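Local coordinates for type VI immunity protein Atu4351 (Agrobacterium fabrum, PDB 6ITW) that probably protects its own cell from the toxic partner effector of a type VI secretion system, acting as the immunity protein of an effector-immunity pair, at residues A[152-155]-A[156-159]; A[163-166]-A[167-171]; A[29-32]-A[33-37]; A[58-62]-A[63-67]; A[9-12]-A[13-17]. All coordinates share one frame; numbering follows the deposited sequence.

In the fold
Contacts 5, 3, 4, 1 and 2 come in that order along the chain. The first three lie in the GAD-like region, and contacts 1 and 2 in the C-terminal Tdi1 region. Contact 5 spans helix 9-15 and its C-terminal end. Contact 3 joins helices 26-31 and 38-47, and contact 4 leads from strand 57-59 to helix 66-73. Contacts 3 and 4 touch, with centres about 14 Å apart. Contacts 1 and 2 pack together at helix 155-162 and strand 169-173. Gln58 probably hydrogen-bonds to Gly168 and Gln169, so contact 4 meets contact 2 and ties the two regions together. Contacts 1 and 3 lie farthest apart, about 35 Å between centres.

Contact 1. Residues A[152-155]-A[156-159]; sequences KLMF and NRLL
Leu153 O is gripped twice, by the side chain of Arg157 and by a water. Arg157 NH2 donates to Leu153 O over 2.9 Å in a nearly straight bond (169°). The oxygen lies in the guanidinium plane, but NH2 sits well above the carbonyl plane of Leu153. The water donates to Leu153 O at 2.9 Å and accepts from Arg157 N and NE, so it links the backbone and side chain of one arginine to the same carbonyl. A bend at chi3 (-80°) turns the arginine tip back toward the residues before the helix.

Lys152 approaches the guanidinium from the opposite direction. Its NZ lies over one face, 3.3 Å from Arg157 NE, and these two donors do not bond. Asp148 forms a salt bridge with Arg157 NH2.

Behind this polar end begins helix 155-162. Leu158 N bonds to Met154 O at 3.0 Å, and Leu159 N to Phe155 O at 2.7 Å. Met154, present as selenomethionine, lays its CB against Leu158 CD1 at 4.1 Å. Leu159 CB lies over one face of the Phe155 ring, offset toward the rim, while Asn156 OD1 is at the ring edge. Asp145 accepts from Phe155 N.

The arginine thus ties the first turn of the helix to the preceding loop, and Asp148 probably eases the closeness of the two positive groups.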
loop_
_atom_site.group_PDB
_atom_site.type_symbol
_atom_site.label_atom_id
_atom_site.label_comp_id
_atom_site.label_asym_id
_atom_site.label_seq_id
_atom_site.Cartn_x
_atom_site.Cartn_y
_atom_site.Cartn_z
ATOM N N LYS A 152 11.664 -12.261 12.481
ATOM C CA LYS A 152 12.712 -11.263 12.348
ATOM C C LYS A 152 12.516 -10.458 11.063
ATOM O O LYS A 152 12.325 -11.029 9.983
ATOM C CB LYS A 152 14.072 -11.967 12.388
ATOM C CG LYS A 152 15.213 -11.260 11.692
ATOM C CD LYS A 152 15.599 -9.921 12.324
ATOM C CE LYS A 152 16.799 -9.314 11.598
ATOM N NZ LYS A 152 17.882 -10.337 11.433
ATOM N N LEU A 153 12.558 -9.132 11.187
ATOM C CA LEU A 153 12.295 -8.251 10.054
ATOM C C LEU A 153 13.265 -8.513 8.900
ATOM O O LEU A 153 14.421 -8.896 9.101
ATOM C CB LEU A 153 12.370 -6.803 10.516
ATOM C CG LEU A 153 11.321 -6.520 11.605
ATOM C CD1 LEU A 153 11.324 -5.068 12.022
ATOM C CD2 LEU A 153 9.942 -6.895 11.117
HETATM N N MSE A 154 12.774 -8.330 7.669
HETATM C CA MSE A 154 13.576 -8.688 6.492
HETATM C C MSE A 154 14.160 -7.516 5.675
HETATM O O MSE A 154 15.091 -7.741 4.883
HETATM C CB MSE A 154 12.761 -9.570 5.530
HETATM C CG MSE A 154 12.385 -10.917 6.071
HETATM SE SE MSE A 154 11.686 -12.076 4.643
HETATM C CE MSE A 154 9.903 -11.324 4.507
ATOM N N PHE A 155 13.644 -6.288 5.838
ATOM C CA PHE A 155 14.016 -5.227 4.892
ATOM C C PHE A 155 15.529 -4.990 4.845
ATOM O O PHE A 155 16.129 -5.002 3.762
ATOM C CB PHE A 155 13.308 -3.907 5.191
ATOM C CG PHE A 155 13.707 -2.806 4.227
ATOM C CD1 PHE A 155 13.215 -2.797 2.923
ATOM C CD2 PHE A 155 14.613 -1.817 4.601
ATOM C CE1 PHE A 155 13.590 -1.802 2.017
ATOM C CE2 PHE A 155 14.992 -0.820 3.697
ATOM C CZ PHE A 155 14.480 -0.810 2.409
ATOM N N ASN A 156 16.164 -4.759 6.001
ATOM C CA ASN A 156 17.586 -4.392 6.003
ATOM C C ASN A 156 18.450 -5.455 5.335
ATOM O O ASN A 156 19.307 -5.137 4.500
ATOM C CB ASN A 156 18.062 -4.137 7.427
ATOM C CG ASN A 156 17.491 -2.858 7.994
ATOM O OD1 ASN A 156 16.980 -2.015 7.257
ATOM N ND2 ASN A 156 17.552 -2.715 9.306
ATOM N N ARG A 157 18.224 -6.728 5.665
ATOM C CA ARG A 157 18.989 -7.782 5.006
ATOM C C ARG A 157 18.700 -7.822 3.509
ATOM O O ARG A 157 19.607 -8.063 2.701
ATOM C CB ARG A 157 18.695 -9.133 5.656
ATOM C CG ARG A 157 19.218 -9.267 7.088
ATOM C CD ARG A 157 18.835 -10.623 7.692
ATOM N NE ARG A 157 17.455 -10.610 8.162
ATOM C CZ ARG A 157 16.670 -11.682 8.235
ATOM N NH1 ARG A 157 17.117 -12.873 7.854
ATOM N NH2 ARG A 157 15.424 -11.557 8.667
ATOM N N LEU A 158 17.446 -7.578 3.109
ATOM C CA LEU A 158 17.140 -7.627 1.683
ATOM C C LEU A 158 17.761 -6.443 0.947
ATOM O O LEU A 158 18.288 -6.601 -0.160
ATOM C CB LEU A 158 15.630 -7.683 1.469
ATOM C CG LEU A 158 14.932 -8.974 1.909
ATOM C CD1 LEU A 158 13.463 -8.847 1.583
ATOM C CD2 LEU A 158 15.544 -10.261 1.265
ATOM N N LEU A 159 17.722 -5.254 1.550
ATOM C CA LEU A 159 18.436 -4.110 0.989
ATOM C C LEU A 159 19.898 -4.456 0.718
ATOM O O LEU A 159 20.368 -4.369 -0.424
ATOM C CB LEU A 159 18.327 -2.917 1.938
ATOM C CG LEU A 159 19.061 -1.654 1.473
ATOM C CD1 LEU A 159 18.621 -1.224 0.067
ATOM C CD2 LEU A 159 18.848 -0.539 2.485
HETATM O O HOH W 1 16.695 -7.496 8.007
#

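Contact 2. Residues A[163-166]-A[167-171]; sequences GKLQ and LGQIY
Tyr171 meets Leu165 and Gly163 at once. Its ring takes Leu165 CD2 over one face, in a CH-pi contact with the methyl 3.8 Å from the ring centroid and offset toward the rim. Its hydroxyl donates to Gly163 O over 2.8 Å, and that oxygen lies at the ring edge, in plane. A water donates to Tyr171 OH and accepts from Leu165 N at 3.0 Å, so the hydroxyl bridges two parts of the loop.

Between Leu165 and Tyr171 the chain turns. Gln166 to Gln169 form a type II beta turn, closed by Gln169 N to Gln166 O at 2.9 Å. Gly168 takes the positive phi of this turn (90°). The Gln169 side chain, extended beyond CG, returns to the start of the turn, where OE1 accepts from Gln166 N at 3.0 Å. The two glutamine side chains run side by side in the same direction, with amide planes 25° apart. Gln58 binds the turn from outside through Gly168 N and Gln169 O.

The loop thus reverses the chain between helix 155-162 and strand 169-173. Tyr171 packs on Phe155, Leu158 and Leu162 of that helix, and Ile170 pairs through its backbone with Val191 of strand 188-192.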
loop_
_atom_site.group_PDB
_atom_site.type_symbol
_atom_site.label_atom_id
_atom_site.label_comp_id
_atom_site.label_asym_id
_atom_site.label_seq_id
_atom_site.Cartn_x
_atom_site.Cartn_y
_atom_site.Cartn_z
ATOM N N GLY A 163 20.160 -5.429 -3.019
ATOM C CA GLY A 163 20.278 -4.085 -3.537
ATOM C C GLY A 163 18.976 -3.314 -3.425
ATOM O O GLY A 163 17.921 -3.845 -3.074
ATOM N N LYS A 164 19.060 -2.028 -3.744
ATOM C CA LYS A 164 17.920 -1.131 -3.609
ATOM C C LYS A 164 16.866 -1.419 -4.674
ATOM O O LYS A 164 17.188 -1.715 -5.830
ATOM C CB LYS A 164 18.393 0.316 -3.718
ATOM C CG LYS A 164 17.333 1.354 -3.438
ATOM C CD LYS A 164 17.965 2.686 -3.075
ATOM C CE LYS A 164 18.701 3.313 -4.243
ATOM N NZ LYS A 164 19.409 4.533 -3.755
ATOM N N LEU A 165 15.597 -1.324 -4.289
ATOM C CA LEU A 165 14.539 -1.464 -5.283
ATOM C C LEU A 165 14.547 -0.270 -6.238
ATOM O O LEU A 165 14.726 0.882 -5.822
ATOM C CB LEU A 165 13.166 -1.591 -4.609
ATOM C CG LEU A 165 12.853 -2.868 -3.820
ATOM C CD1 LEU A 165 11.614 -2.647 -2.971
ATOM C CD2 LEU A 165 12.696 -4.091 -4.741
ATOM N N GLN A 166 14.361 -0.556 -7.522
ATOM C CA GLN A 166 14.027 0.462 -8.507
ATOM C C GLN A 166 12.535 0.786 -8.459
ATOM O O GLN A 166 11.704 -0.068 -8.114
ATOM C CB GLN A 166 14.416 -0.025 -9.913
ATOM C CG GLN A 166 15.936 -0.072 -10.126
ATOM C CD GLN A 166 16.381 -1.180 -11.077
ATOM O OE1 GLN A 166 15.754 -1.413 -12.118
ATOM N NE2 GLN A 166 17.475 -1.870 -10.719
ATOM N N LEU A 167 12.191 2.026 -8.823
ATOM C CA LEU A 167 10.790 2.440 -8.807
ATOM C C LEU A 167 9.967 1.466 -9.636
ATOM O O LEU A 167 10.316 1.160 -10.777
ATOM C CB LEU A 167 10.623 3.872 -9.345
ATOM C CG LEU A 167 9.230 4.497 -9.132
ATOM C CD1 LEU A 167 9.049 4.997 -7.699
ATOM C CD2 LEU A 167 8.917 5.614 -10.116
ATOM N N GLY A 168 8.889 0.951 -9.048
ATOM C CA GLY A 168 8.078 -0.035 -9.713
ATOM C C GLY A 168 8.475 -1.477 -9.472
ATOM O O GLY A 168 7.927 -2.364 -10.141
ATOM N N GLN A 169 9.394 -1.745 -8.539
ATOM C CA GLN A 169 9.672 -3.100 -8.070
ATOM C C GLN A 169 9.355 -3.262 -6.588
ATOM O O GLN A 169 9.254 -2.282 -5.847
ATOM C CB GLN A 169 11.133 -3.480 -8.247
ATOM C CG GLN A 169 11.654 -3.443 -9.641
ATOM C CD GLN A 169 13.132 -3.749 -9.627
ATOM O OE1 GLN A 169 13.878 -3.224 -8.780
ATOM N NE2 GLN A 169 13.561 -4.636 -10.522
ATOM N N ILE A 170 9.234 -4.531 -6.161
ATOM C CA ILE A 170 9.091 -4.914 -4.755
ATOM C C ILE A 170 9.919 -6.176 -4.518
ATOM O O ILE A 170 10.330 -6.858 -5.456
ATOM C CB ILE A 170 7.619 -5.179 -4.342
ATOM C CG1 ILE A 170 7.003 -6.267 -5.225
ATOM C CG2 ILE A 170 6.770 -3.911 -4.412
ATOM C CD1 ILE A 170 5.595 -6.743 -4.757
ATOM N N TYR A 171 10.155 -6.491 -3.241
ATOM C CA TYR A 171 10.676 -7.802 -2.852
ATOM C C TYR A 171 9.511 -8.775 -2.725
ATOM O O TYR A 171 8.519 -8.481 -2.052
ATOM C CB TYR A 171 11.437 -7.748 -1.527
ATOM C CG TYR A 171 12.574 -6.747 -1.501
ATOM C CD1 TYR A 171 13.598 -6.800 -2.445
ATOM C CD2 TYR A 171 12.628 -5.753 -0.521
ATOM C CE1 TYR A 171 14.647 -5.889 -2.413
ATOM C CE2 TYR A 171 13.686 -4.830 -0.476
ATOM C CZ TYR A 171 14.689 -4.911 -1.427
ATOM O OH TYR A 171 15.725 -4.008 -1.397
HETATM O O HOH W 2 14.740 -1.353 -1.404
#

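Contact 3. Residues A[29-32]-A[33-37]; sequences IARY and KNRIP
The backbone leaves helix 26-31 in a tight turn in which Tyr32 O accepts twice, from Arg35 N at 2.8 Å and from Ile36 N at 3.0 Å. The Ile36 donor lies in the carbonyl plane of Tyr32, and the Arg35 donor well above it. This is a short loop joining helices 26-31 and 38-47 in the GAD-like region, with Pro37 at the N-cap of the second helix. Asn34, with positive phi (63°), lets the chain turn between Tyr32 and Arg35. Lys33 N bonds to Ala30 O at 3.1 Å, at the end of helix 26-31.

Tyr32 and Ile36 lie side by side, pointing the same way. Ile36 CD1 comes to 3.6 Å from Tyr32 CD1. One face of the tyrosine ring has Arg31 CG over it, offset toward the rim, and His85 of strand 84-90 meets the ring edge-to-face.

The Arg35 chain bends at chi2 and chi3 (52°), which brings its guanidinium back over the end of the helix. Arg31 O sits over the centre of one guanidinium face, 3.4 Å from Arg35 CZ.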
loop_
_atom_site.group_PDB
_atom_site.type_symbol
_atom_site.label_atom_id
_atom_site.label_comp_id
_atom_site.label_asym_id
_atom_site.label_seq_id
_atom_site.Cartn_x
_atom_site.Cartn_y
_atom_site.Cartn_z
ATOM N N ILE A 29 -3.678 13.754 -12.782
ATOM C CA ILE A 29 -4.098 14.424 -11.550
ATOM C C ILE A 29 -5.516 14.976 -11.691
ATOM O O ILE A 29 -6.267 15.052 -10.705
ATOM C CB ILE A 29 -3.100 15.536 -11.162
ATOM C CG1 ILE A 29 -1.702 14.966 -10.909
ATOM C CG2 ILE A 29 -3.563 16.310 -9.910
ATOM C CD1 ILE A 29 -0.701 16.027 -10.465
ATOM N N ALA A 30 -5.907 15.374 -12.906
ATOM C CA ALA A 30 -7.254 15.899 -13.102
ATOM C C ALA A 30 -8.287 14.811 -12.863
ATOM O O ALA A 30 -9.323 15.045 -12.227
ATOM C CB ALA A 30 -7.394 16.480 -14.510
ATOM N N ARG A 31 -7.991 13.602 -13.337
ATOM C CA ARG A 31 -8.834 12.436 -13.116
ATOM C C ARG A 31 -9.222 12.223 -11.646
ATOM O O ARG A 31 -10.260 11.612 -11.375
ATOM C CB ARG A 31 -8.094 11.223 -13.682
ATOM C CG ARG A 31 -8.831 9.915 -13.624
ATOM C CD ARG A 31 -8.076 8.832 -14.398
ATOM N NE ARG A 31 -8.093 9.039 -15.847
ATOM C CZ ARG A 31 -7.035 9.400 -16.568
ATOM N NH1 ARG A 31 -5.866 9.590 -15.974
ATOM N NH2 ARG A 31 -7.140 9.565 -17.887
ATOM N N TYR A 32 -8.457 12.735 -10.682
ATOM C CA TYR A 32 -8.746 12.429 -9.282
ATOM C C TYR A 32 -9.254 13.629 -8.490
ATOM O O TYR A 32 -9.367 13.542 -7.259
ATOM C CB TYR A 32 -7.514 11.798 -8.620
ATOM C CG TYR A 32 -7.211 10.460 -9.252
ATOM C CD1 TYR A 32 -7.938 9.341 -8.892
ATOM C CD2 TYR A 32 -6.243 10.322 -10.259
ATOM C CE1 TYR A 32 -7.707 8.108 -9.475
ATOM C CE2 TYR A 32 -6.002 9.073 -10.861
ATOM C CZ TYR A 32 -6.748 7.966 -10.448
ATOM O OH TYR A 32 -6.574 6.703 -10.997
ATOM N N LYS A 33 -9.607 14.726 -9.166
ATOM C CA LYS A 33 -10.227 15.871 -8.503
ATOM C C LYS A 33 -11.481 15.459 -7.736
ATOM O O LYS A 33 -12.372 14.794 -8.278
ATOM C CB LYS A 33 -10.581 16.946 -9.533
ATOM C CG LYS A 33 -11.264 18.172 -8.935
ATOM C CD LYS A 33 -11.816 19.106 -10.013
ATOM C CE LYS A 33 -12.307 20.416 -9.402
ATOM N NZ LYS A 33 -13.616 20.865 -9.975
ATOM N N ASN A 34 -11.542 15.860 -6.466
ATOM C CA ASN A 34 -12.600 15.493 -5.523
ATOM C C ASN A 34 -12.659 13.996 -5.233
ATOM O O ASN A 34 -13.577 13.539 -4.549
ATOM C CB ASN A 34 -13.975 15.970 -5.994
ATOM C CG ASN A 34 -14.075 17.466 -6.045
ATOM O OD1 ASN A 34 -14.368 18.038 -7.095
ATOM N ND2 ASN A 34 -13.817 18.121 -4.910
ATOM N N ARG A 35 -11.702 13.216 -5.723
ATOM C CA ARG A 35 -11.618 11.819 -5.341
ATOM C C ARG A 35 -10.424 11.510 -4.450
ATOM O O ARG A 35 -10.489 10.554 -3.671
ATOM C CB ARG A 35 -11.608 10.938 -6.599
ATOM C CG ARG A 35 -13.023 10.756 -7.142
ATOM C CD ARG A 35 -13.093 10.594 -8.636
ATOM N NE ARG A 35 -12.202 9.555 -9.127
ATOM C CZ ARG A 35 -12.239 9.087 -10.370
ATOM N NH1 ARG A 35 -13.135 9.569 -11.226
ATOM N NH2 ARG A 35 -11.390 8.142 -10.755
ATOM N N ILE A 36 -9.363 12.311 -4.514
ATOM C CA ILE A 36 -8.215 12.224 -3.612
ATOM C C ILE A 36 -8.002 13.637 -3.085
ATOM O O ILE A 36 -8.092 14.590 -3.873
ATOM C CB ILE A 36 -6.967 11.696 -4.339
ATOM C CG1 ILE A 36 -7.236 10.314 -4.963
ATOM C CG2 ILE A 36 -5.763 11.673 -3.401
ATOM C CD1 ILE A 36 -6.069 9.773 -5.795
ATOM N N PRO A 37 -7.735 13.833 -1.789
ATOM C CA PRO A 37 -7.604 15.207 -1.254
ATOM C C PRO A 37 -6.576 16.031 -2.028
ATOM O O PRO A 37 -5.514 15.533 -2.412
ATOM C CB PRO A 37 -7.160 14.984 0.196
ATOM C CG PRO A 37 -7.675 13.592 0.548
ATOM C CD PRO A 37 -7.622 12.797 -0.739
#

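Contact 4. Residues A[58-62]-A[63-67]; sequences QFCNP and EKYKS
The Tyr65 ring meets Asn61 O at its edge, in plane, with the oxygen 3.5 Å from Tyr65 CD1. Cys60 comes to the same ring obliquely. Its CB lies 3.6 Å from Tyr65 CE1, and SG stands 4.5 Å from the ring centroid in a sulfur-aromatic contact, 33° off the ring normal. Phe89 of strand 84-90 also meets the ring, and Leu194 and Met197 of helix 193-200 touch it.

The second flat group is the amide of Asn61. Its CG is anti to the backbone N (chi1 -170°), and this sends OD1 forward along the chain to accept from Glu63 N at 2.9 Å. The amide and the Glu63 carboxylate run side by side, their planes 67° apart. The other end of the amide is held by Asp28, which accepts from Asn61 ND2.

This is the turn between strand 57-59 and helix 66-73 in the GAD-like region, with Tyr65 at the N-cap. The side-chain bond from Asn61 to the amide two residues on is that of an Asx turn. Asn61 O adds a bond from Lys64 N at 2.8 Å, and Tyr65 N makes weak bonds to Asn61 O and Pro62 O.

Lys64 CD lies 3.7 Å from Asn61 CB, while its NZ goes to Glu22 in a salt bridge. Lys66 NZ forms a salt bridge with Glu63 OE2 at 3.2 Å, from above the carboxylate plane.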
loop_
_atom_site.group_PDB
_atom_site.type_symbol
_atom_site.label_atom_id
_atom_site.label_comp_id
_atom_site.label_asym_id
_atom_site.label_seq_id
_atom_site.Cartn_x
_atom_site.Cartn_y
_atom_site.Cartn_z
ATOM N N GLN A 58 7.501 3.572 -1.597
ATOM C CA GLN A 58 7.576 4.289 -2.856
ATOM C C GLN A 58 6.168 4.715 -3.225
ATOM O O GLN A 58 5.201 4.036 -2.874
ATOM C CB GLN A 58 8.173 3.442 -3.980
ATOM C CG GLN A 58 7.343 2.235 -4.354
ATOM C CD GLN A 58 8.086 1.295 -5.272
ATOM O OE1 GLN A 58 7.928 1.355 -6.496
ATOM N NE2 GLN A 58 8.914 0.411 -4.688
ATOM N N PHE A 59 6.056 5.856 -3.905
ATOM C CA PHE A 59 4.765 6.322 -4.386
ATOM C C PHE A 59 4.550 5.794 -5.789
ATOM O O PHE A 59 5.507 5.519 -6.527
ATOM C CB PHE A 59 4.679 7.849 -4.399
ATOM C CG PHE A 59 4.697 8.471 -3.046
ATOM C CD1 PHE A 59 5.911 8.806 -2.430
ATOM C CD2 PHE A 59 3.507 8.739 -2.377
ATOM C CE1 PHE A 59 5.936 9.394 -1.152
ATOM C CE2 PHE A 59 3.524 9.325 -1.105
ATOM C CZ PHE A 59 4.747 9.658 -0.500
ATOM N N CYS A 60 3.278 5.652 -6.152
ATOM C CA CYS A 60 2.918 5.107 -7.449
ATOM C C CYS A 60 1.770 5.912 -8.038
ATOM O O CYS A 60 0.995 6.551 -7.322
ATOM C CB CYS A 60 2.527 3.617 -7.356
ATOM S SG CYS A 60 1.007 3.264 -6.385
ATOM N N ASN A 61 1.665 5.858 -9.359
ATOM C CA ASN A 61 0.543 6.460 -10.057
ATOM C C ASN A 61 -0.693 5.578 -9.911
ATOM O O ASN A 61 -0.694 4.454 -10.419
ATOM C CB ASN A 61 0.908 6.669 -11.528
ATOM C CG ASN A 61 -0.117 7.501 -12.277
ATOM O OD1 ASN A 61 -1.334 7.362 -12.066
ATOM N ND2 ASN A 61 0.372 8.386 -13.153
ATOM N N PRO A 62 -1.760 6.046 -9.241
ATOM C CA PRO A 62 -2.955 5.192 -9.055
ATOM C C PRO A 62 -3.506 4.644 -10.347
ATOM O O PRO A 62 -4.052 3.534 -10.374
ATOM C CB PRO A 62 -3.982 6.125 -8.397
ATOM C CG PRO A 62 -3.239 7.353 -8.012
ATOM C CD PRO A 62 -1.997 7.432 -8.815
ATOM N N GLU A 63 -3.399 5.421 -11.425
ATOM C CA GLU A 63 -3.880 4.960 -12.715
ATOM C C GLU A 63 -3.147 3.696 -13.161
ATOM O O GLU A 63 -3.766 2.784 -13.718
ATOM C CB GLU A 63 -3.742 6.087 -13.742
ATOM C CG GLU A 63 -4.496 5.829 -15.046
ATOM C CD GLU A 63 -6.022 5.801 -14.869
ATOM O OE1 GLU A 63 -6.543 6.174 -13.785
ATOM O OE2 GLU A 63 -6.704 5.403 -15.835
ATOM N N LYS A 64 -1.841 3.599 -12.880
ATOM C CA LYS A 64 -1.042 2.473 -13.364
ATOM C C LYS A 64 -1.300 1.189 -12.580
ATOM O O LYS A 64 -1.074 0.098 -13.117
ATOM C CB LYS A 64 0.452 2.839 -13.335
ATOM C CG LYS A 64 0.806 3.862 -14.436
ATOM C CD LYS A 64 2.183 4.527 -14.283
ATOM C CE LYS A 64 3.333 3.540 -14.450
ATOM N NZ LYS A 64 4.632 4.240 -14.744
ATOM N N TYR A 65 -1.797 1.291 -11.349
ATOM C CA TYR A 65 -2.018 0.132 -10.487
ATOM C C TYR A 65 -3.493 -0.137 -10.182
ATOM O O TYR A 65 -3.784 -0.920 -9.268
ATOM C CB TYR A 65 -1.232 0.303 -9.179
ATOM C CG TYR A 65 0.271 0.250 -9.403
ATOM C CD1 TYR A 65 0.968 1.373 -9.857
ATOM C CD2 TYR A 65 0.989 -0.927 -9.200
ATOM C CE1 TYR A 65 2.342 1.337 -10.084
ATOM C CE2 TYR A 65 2.369 -0.979 -9.430
ATOM C CZ TYR A 65 3.036 0.162 -9.870
ATOM O OH TYR A 65 4.392 0.138 -10.081
ATOM N N LYS A 66 -4.435 0.456 -10.929
ATOM C CA LYS A 66 -5.856 0.292 -10.592
ATOM C C LYS A 66 -6.343 -1.141 -10.817
ATOM O O LYS A 66 -7.262 -1.600 -10.124
ATOM C CB LYS A 66 -6.717 1.274 -11.397
ATOM C CG LYS A 66 -6.641 1.051 -12.908
ATOM C CD LYS A 66 -7.056 2.288 -13.715
ATOM C CE LYS A 66 -8.560 2.450 -13.814
ATOM N NZ LYS A 66 -8.931 3.160 -15.083
ATOM N N SER A 67 -5.742 -1.869 -11.760
ATOM C CA SER A 67 -6.100 -3.272 -11.918
ATOM C C SER A 67 -5.803 -4.077 -10.657
ATOM O O SER A 67 -6.519 -5.044 -10.359
ATOM C CB SER A 67 -5.374 -3.882 -13.116
ATOM O OG SER A 67 -3.967 -3.777 -12.962
#

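Contact 5. Residues A[9-12]-A[13-17]; sequences ENAL and KRFGL
The Arg14 side chain crosses that of Asn10, one turn earlier in helix 9-15, at a slant. Its CB lies 3.7 Å from Asn10 O, and CG comes closer to that oxygen, at 3.3 Å. CD then passes to the Asn10 amide, 3.4 Å from OD1. A bend at chi3 (45°) swings the tip round so that NH1 points at the same oxygen. The bond from Arg14 NH1 to Asn10 OD1 is nearly straight but weak, at 3.4 Å. Asn10 OD1 lies at the guanidinium edge, in plane, and the amide and guanidinium planes are 59° apart. The stronger partner of the tip is Asp140, which forms a salt bridge with NH2. Arg14 and Asn10 both also touch Glu137 of helix 128-137.

Regular helix bonds carry the backbone beneath, from Lys13 N to Glu9 O, Arg14 N to Asn10 O and Phe15 N to Ala11 O. Phe15 has Arg14 CB over one face of its ring, offset toward the rim, and its CD2 reaches Ala11 CB at 4.2 Å.

The helix ends at Gly16, which has positive phi (73°). Gly16 N still bonds to Leu12 O at 2.8 Å, and Leu12 CD2 rests 3.4 Å from Gly16 O, which accepts from Trp52 NE1.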
loop_
_atom_site.group_PDB
_atom_site.type_symbol
_atom_site.label_atom_id
_atom_site.label_comp_id
_atom_site.label_asym_id
_atom_site.label_seq_id
_atom_site.Cartn_x
_atom_site.Cartn_y
_atom_site.Cartn_z
ATOM N N GLU A 9 5.054 19.031 5.321
ATOM C CA GLU A 9 6.251 19.566 5.975
ATOM C C GLU A 9 6.963 18.505 6.796
ATOM O O GLU A 9 8.172 18.292 6.655
ATOM C CB GLU A 9 5.867 20.735 6.894
ATOM C CG GLU A 9 5.484 22.036 6.193
ATOM C CD GLU A 9 3.980 22.219 6.046
ATOM O OE1 GLU A 9 3.237 21.205 6.082
ATOM O OE2 GLU A 9 3.542 23.387 5.905
ATOM N N ASN A 10 6.213 17.825 7.665
ATOM C CA ASN A 10 6.798 16.850 8.570
ATOM C C ASN A 10 7.342 15.645 7.812
ATOM O O ASN A 10 8.470 15.197 8.068
ATOM C CB ASN A 10 5.745 16.434 9.601
ATOM C CG ASN A 10 6.306 15.532 10.668
ATOM O OD1 ASN A 10 5.929 14.357 10.783
ATOM N ND2 ASN A 10 7.237 16.067 11.450
ATOM N N ALA A 11 6.563 15.100 6.869
ATOM C CA ALA A 11 7.073 13.965 6.107
ATOM C C ALA A 11 8.351 14.344 5.372
ATOM O O ALA A 11 9.319 13.570 5.349
ATOM C CB ALA A 11 6.012 13.452 5.124
ATOM N N LEU A 12 8.382 15.546 4.783
ATOM C CA LEU A 12 9.562 15.957 4.027
ATOM C C LEU A 12 10.760 16.146 4.950
ATOM O O LEU A 12 11.882 15.743 4.611
ATOM C CB LEU A 12 9.261 17.238 3.250
ATOM C CG LEU A 12 8.475 16.995 1.970
ATOM C CD1 LEU A 12 7.907 18.316 1.452
ATOM C CD2 LEU A 12 9.352 16.295 0.923
ATOM N N LYS A 13 10.530 16.738 6.129
ATOM C CA LYS A 13 11.572 16.838 7.141
ATOM C C LYS A 13 12.172 15.467 7.444
ATOM O O LYS A 13 13.392 15.284 7.388
ATOM C CB LYS A 13 10.993 17.474 8.405
ATOM C CG LYS A 13 12.016 17.771 9.491
ATOM C CD LYS A 13 11.314 18.350 10.712
ATOM C CE LYS A 13 12.309 18.827 11.750
ATOM N NZ LYS A 13 13.075 17.690 12.309
ATOM N N ARG A 14 11.319 14.471 7.698
ATOM C CA ARG A 14 11.822 13.161 8.100
ATOM C C ARG A 14 12.360 12.337 6.935
ATOM O O ARG A 14 13.291 11.549 7.133
ATOM C CB ARG A 14 10.729 12.395 8.841
ATOM C CG ARG A 14 10.232 13.183 10.059
ATOM C CD ARG A 14 8.925 12.665 10.616
ATOM N NE ARG A 14 8.925 11.212 10.728
ATOM C CZ ARG A 14 7.839 10.496 10.988
ATOM N NH1 ARG A 14 6.674 11.111 11.162
ATOM N NH2 ARG A 14 7.911 9.171 11.067
ATOM N N PHE A 15 11.836 12.495 5.717
ATOM C CA PHE A 15 12.220 11.562 4.659
ATOM C C PHE A 15 13.001 12.199 3.510
ATOM O O PHE A 15 13.549 11.466 2.663
ATOM C CB PHE A 15 10.962 10.845 4.124
ATOM C CG PHE A 15 10.139 10.161 5.213
ATOM C CD1 PHE A 15 10.764 9.375 6.194
ATOM C CD2 PHE A 15 8.754 10.311 5.262
ATOM C CE1 PHE A 15 10.014 8.735 7.199
ATOM C CE2 PHE A 15 7.988 9.671 6.269
ATOM C CZ PHE A 15 8.618 8.889 7.239
ATOM N N GLY A 16 13.110 13.528 3.472
ATOM C CA GLY A 16 13.763 14.182 2.361
ATOM C C GLY A 16 12.911 14.152 1.101
ATOM O O GLY A 16 11.705 13.890 1.125
ATOM N N LEU A 17 13.570 14.406 -0.023
ATOM C CA LEU A 17 12.891 14.410 -1.308
ATOM C C LEU A 17 12.673 12.981 -1.784
ATOM O O LEU A 17 13.601 12.168 -1.729
ATOM C CB LEU A 17 13.701 15.156 -2.359
ATOM C CG LEU A 17 13.957 16.637 -2.121
ATOM C CD1 LEU A 17 15.072 17.138 -3.059
ATOM C CD2 LEU A 17 12.677 17.401 -2.334
#